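Local structure of AlyGC (Glaciecola chathamensis, 5GKD) at residues E9-A14 and V36-K41; I91-R94 and L100-H103. The protein is an alginate lyase of polysaccharide lyase family 6, which probably cleaves the marine polysaccharide alginate by beta-elimination. One frame throughout, in Å; residues are numbered along the deposited sequence.

Contact 1: E9-A14 and V36-K41; sequences EAYDQA and VLFEAK
Tyr11 reaches down from helix 8-17 to the backbone of Leu37 and the side chains of Val36 and Phe38, where the N-terminal helix caps the right-handed parallel beta-helix that this family shares with pectate lyases. Strand 35-41 is the first of one of the parallel sheets of that beta-helix. The helix runs nearly parallel to it, the axes of the two segments lying 10.2 Å apart at 9°, and a long side chain is needed to span the gap. Tyr11 does so with CG anti to its own backbone N (chi1 165°), which brings the phenol oxygen to the Leu37 carbonyl.

The tight part is the end of that ring. Tyr11 OH comes within 3.3 Å of Phe38 CA. It also lies 3.8 Å from Val36 CG1, the two side chains crossing at about a right angle, and 3.8 Å from Phe38 CD1, at the edge of the phenylalanine ring. Val36 and Phe38 suit this buried face because they continue inward onto Leu50 of strand 48-52, while Ala10 and Ala14 are small enough for the helix to settle on strand 2-5. A phenylalanine in place of Tyr11 would probably leave the Leu37 carbonyl without this donor and the helix without its polar tie to the strand.

The looser side faces outward: the partly exposed Leu37 side chain leads away from the helix, and Glu39 forms a salt bridge with Arg95. At the centre of the tight part Tyr11 OH donates to Leu37 O at 2.7 Å, approaching from above the carbonyl plane, 54° out of it.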
# COMPACT_ATOMS: atom_id res chain seq x y z
N GLU A 9 -30.23 -2.02 -23.38
CA GLU A 9 -31.12 -1.09 -24.05
C GLU A 9 -32.49 -1.71 -24.29
O GLU A 9 -33.51 -1.03 -24.15
CB GLU A 9 -30.49 -0.57 -25.35
CG GLU A 9 -29.37 -1.37 -25.92
CD GLU A 9 -28.04 -1.18 -25.20
OE1 GLU A 9 -27.51 -2.20 -24.74
OE2 GLU A 9 -27.53 -0.04 -25.10
N ALA A 10 -32.55 -3.00 -24.58
CA ALA A 10 -33.85 -3.65 -24.65
C ALA A 10 -34.52 -3.63 -23.28
O ALA A 10 -35.74 -3.47 -23.19
CB ALA A 10 -33.72 -5.08 -25.17
N TYR A 11 -33.74 -3.78 -22.21
CA TYR A 11 -34.29 -3.62 -20.88
C TYR A 11 -34.89 -2.23 -20.70
O TYR A 11 -36.01 -2.10 -20.20
CB TYR A 11 -33.22 -3.87 -19.82
CG TYR A 11 -33.66 -3.36 -18.47
CD1 TYR A 11 -34.44 -4.14 -17.64
CD2 TYR A 11 -33.30 -2.09 -18.05
CE1 TYR A 11 -34.85 -3.67 -16.41
CE2 TYR A 11 -33.72 -1.62 -16.84
CZ TYR A 11 -34.48 -2.41 -16.02
OH TYR A 11 -34.87 -1.90 -14.82
N ASP A 12 -34.16 -1.18 -21.08
CA ASP A 12 -34.70 0.17 -20.97
C ASP A 12 -36.04 0.28 -21.67
O ASP A 12 -36.98 0.89 -21.15
CB ASP A 12 -33.73 1.20 -21.58
CG ASP A 12 -32.45 1.37 -20.78
OD1 ASP A 12 -32.45 1.10 -19.55
OD2 ASP A 12 -31.44 1.78 -21.38
N GLN A 13 -36.15 -0.30 -22.87
CA GLN A 13 -37.36 -0.14 -23.65
C GLN A 13 -38.50 -0.96 -23.06
O GLN A 13 -39.64 -0.49 -23.04
CB GLN A 13 -37.11 -0.51 -25.12
CG GLN A 13 -36.24 0.52 -25.86
CD GLN A 13 -35.09 -0.09 -26.71
OE1 GLN A 13 -35.23 -1.16 -27.30
NE2 GLN A 13 -33.98 0.61 -26.76
N ALA A 14 -38.21 -2.16 -22.56
CA ALA A 14 -39.25 -2.92 -21.88
C ALA A 14 -39.75 -2.19 -20.64
O ALA A 14 -40.96 -2.15 -20.39
CB ALA A 14 -38.74 -4.31 -21.52
N VAL A 36 -28.51 -1.89 -12.92
CA VAL A 36 -29.94 -2.02 -13.14
C VAL A 36 -30.67 -0.97 -12.31
O VAL A 36 -30.51 -0.94 -11.09
CB VAL A 36 -30.43 -3.43 -12.79
CG1 VAL A 36 -31.94 -3.53 -12.99
CG2 VAL A 36 -29.68 -4.48 -13.61
N LEU A 37 -31.46 -0.13 -12.96
CA LEU A 37 -32.38 0.77 -12.27
C LEU A 37 -33.78 0.29 -12.62
O LEU A 37 -34.25 0.48 -13.74
CB LEU A 37 -32.17 2.23 -12.66
CG LEU A 37 -33.18 3.25 -12.11
CD1 LEU A 37 -33.28 3.14 -10.61
CD2 LEU A 37 -32.83 4.68 -12.52
N PHE A 38 -34.43 -0.36 -11.65
CA PHE A 38 -35.77 -0.92 -11.79
C PHE A 38 -36.72 0.08 -11.16
O PHE A 38 -37.01 0.02 -9.97
CB PHE A 38 -35.86 -2.28 -11.13
CG PHE A 38 -37.15 -3.00 -11.39
CD1 PHE A 38 -37.76 -2.93 -12.63
CD2 PHE A 38 -37.74 -3.77 -10.42
CE1 PHE A 38 -38.94 -3.61 -12.86
CE2 PHE A 38 -38.91 -4.46 -10.66
CZ PHE A 38 -39.51 -4.37 -11.86
N GLU A 39 -37.21 1.01 -11.97
CA GLU A 39 -38.03 2.12 -11.50
C GLU A 39 -39.34 2.06 -12.26
O GLU A 39 -39.38 2.33 -13.47
CB GLU A 39 -37.32 3.47 -11.71
CG GLU A 39 -38.22 4.66 -11.41
CD GLU A 39 -37.45 5.95 -11.29
OE1 GLU A 39 -37.88 6.81 -10.50
OE2 GLU A 39 -36.43 6.09 -11.99
N ALA A 40 -40.39 1.69 -11.54
CA ALA A 40 -41.70 1.44 -12.11
C ALA A 40 -42.73 1.53 -10.99
O ALA A 40 -42.39 1.67 -9.81
CB ALA A 40 -41.75 0.08 -12.81
N LYS A 41 -43.99 1.42 -11.37
CA LYS A 41 -45.08 1.48 -10.40
C LYS A 41 -46.05 0.36 -10.73
O LYS A 41 -46.88 0.48 -11.62
CB LYS A 41 -45.77 2.83 -10.43
CG LYS A 41 -44.83 3.97 -10.06
CD LYS A 41 -45.12 4.58 -8.67
CE LYS A 41 -44.20 5.74 -8.34
NZ LYS A 41 -44.23 6.82 -9.34

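Contact 2: I91-R94 and L100-H103; sequences IAFR and LASH. With PO4 (phosphate ion), chain G.
Arg94 and Leu100 pair side by side across a short antiparallel bridge, a non-hydrogen-bonded pair whose side chains leave on the same face, and Leu100 CD1 rests 3.9 Å from Arg94 CB. Beyond that point the two part. Arg94 CG sits between its backbone N and carbonyl carbon (chi1 76°); only the CB of the arginine lies against the leucine, and the extended chain carries the charge away to a phosphate ion.

The chain makes the bridge by turning at Phe93, the centre of an inverse gamma turn closed by a weak bond from Arg94 N to Ala92 O. Phe93 O then accepts from Ala101 N at 3.0 Å, with the donor lifted well out of the carbonyl plane. Ala101 suits this spot because its methyl is small: CB comes within 3.5 Å of Phe93 O and 4.3 Å of Phe93 CB, while the phenyl ring leads away to pack on Val106 of strand 105-112.

At the other end the guanidinium presents its edge to the phosphate. Arg94 NH1 binds O2 of the ion at 2.9 Å, and NH2 reaches the same oxygen weakly at 3.3 Å. Tyr129 OH and Arg153 NH2 also grip the ion, which probably came from the crystallisation liquor. Two guanidinium groups on one anion, with the phenol of Tyr129 as a neutral donor, probably make this a locally positive spot suited to a negatively charged group.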
# COMPACT_ATOMS: atom_id res chain seq x y z
N ILE A 91 -27.48 -3.95 -3.93
CA ILE A 91 -28.94 -3.89 -4.03
C ILE A 91 -29.45 -2.79 -3.11
O ILE A 91 -29.24 -2.85 -1.89
CB ILE A 91 -29.59 -5.22 -3.65
CG1 ILE A 91 -29.08 -6.36 -4.52
CG2 ILE A 91 -31.12 -5.10 -3.75
CD1 ILE A 91 -29.70 -7.67 -4.12
N ALA A 92 -30.15 -1.81 -3.67
CA ALA A 92 -30.71 -0.71 -2.88
C ALA A 92 -32.18 -0.53 -3.21
O ALA A 92 -32.57 -0.52 -4.38
CB ALA A 92 -29.97 0.59 -3.15
N PHE A 93 -32.99 -0.36 -2.16
CA PHE A 93 -34.42 -0.10 -2.31
C PHE A 93 -34.69 1.39 -2.51
O PHE A 93 -35.55 1.98 -1.85
CB PHE A 93 -35.17 -0.65 -1.10
CG PHE A 93 -35.34 -2.14 -1.10
CD1 PHE A 93 -34.30 -2.98 -0.72
CD2 PHE A 93 -36.56 -2.71 -1.43
CE1 PHE A 93 -34.46 -4.34 -0.71
CE2 PHE A 93 -36.73 -4.08 -1.41
CZ PHE A 93 -35.68 -4.89 -1.06
N ARG A 94 -33.92 2.00 -3.39
CA ARG A 94 -34.12 3.39 -3.77
C ARG A 94 -33.35 3.65 -5.06
O ARG A 94 -32.40 2.93 -5.39
CB ARG A 94 -33.64 4.37 -2.69
CG ARG A 94 -32.15 4.50 -2.65
CD ARG A 94 -31.63 5.41 -1.55
NE ARG A 94 -30.18 5.47 -1.62
CZ ARG A 94 -29.42 6.31 -0.94
NH1 ARG A 94 -28.11 6.27 -1.09
NH2 ARG A 94 -29.95 7.19 -0.09
N LEU A 100 -37.51 6.63 -3.44
CA LEU A 100 -37.39 5.37 -2.72
C LEU A 100 -38.28 4.30 -3.34
O LEU A 100 -39.13 4.58 -4.19
CB LEU A 100 -37.77 5.55 -1.24
CG LEU A 100 -36.89 6.21 -0.17
CD1 LEU A 100 -35.71 6.97 -0.74
CD2 LEU A 100 -37.73 7.09 0.74
N ALA A 101 -38.09 3.07 -2.89
CA ALA A 101 -39.01 1.98 -3.18
C ALA A 101 -39.79 1.64 -1.92
O ALA A 101 -39.24 1.62 -0.81
CB ALA A 101 -38.27 0.75 -3.68
N SER A 102 -41.09 1.37 -2.09
CA SER A 102 -41.96 0.88 -1.03
C SER A 102 -42.78 -0.29 -1.57
O SER A 102 -42.92 -0.46 -2.78
CB SER A 102 -42.90 2.00 -0.52
OG SER A 102 -42.23 2.89 0.35
N HIS A 103 -43.32 -1.09 -0.66
CA HIS A 103 -44.19 -2.22 -1.03
C HIS A 103 -43.55 -3.11 -2.09
O HIS A 103 -44.21 -3.58 -3.01
CB HIS A 103 -45.55 -1.74 -1.52
CG HIS A 103 -46.31 -0.96 -0.50
ND1 HIS A 103 -46.34 0.41 -0.48
CD2 HIS A 103 -47.05 -1.38 0.55
CE1 HIS A 103 -47.06 0.82 0.55
NE2 HIS A 103 -47.50 -0.25 1.19
P PO4 G . -26.74 6.92 2.24
O1 PO4 G . -28.08 6.37 2.64
O2 PO4 G . -26.84 7.77 0.98
O3 PO4 G . -25.81 5.76 2.01
O4 PO4 G . -26.20 7.81 3.34

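From the N terminus, the chain forms helix 8-17, passes through strands 23-26 and 29-32, and returns beneath the helix as strand 35-41, where contact 1 closes a loop of 21 residues. It then winds on through strands 65-69 and 89-92, the next two strands of the same parallel sheet, before contact 2 closes a much shorter excursion, 95-99. The contacts follow in series, neither nesting nor crossing, with centres 15 Å apart. Contact 1 joins the capping helix to the first strand of the sheet; contact 2 joins the turn just after strand 89-92 to strand 99-102. Arg95, in the loop that contact 2 closes, reaches back to Glu39 on strand 35-41.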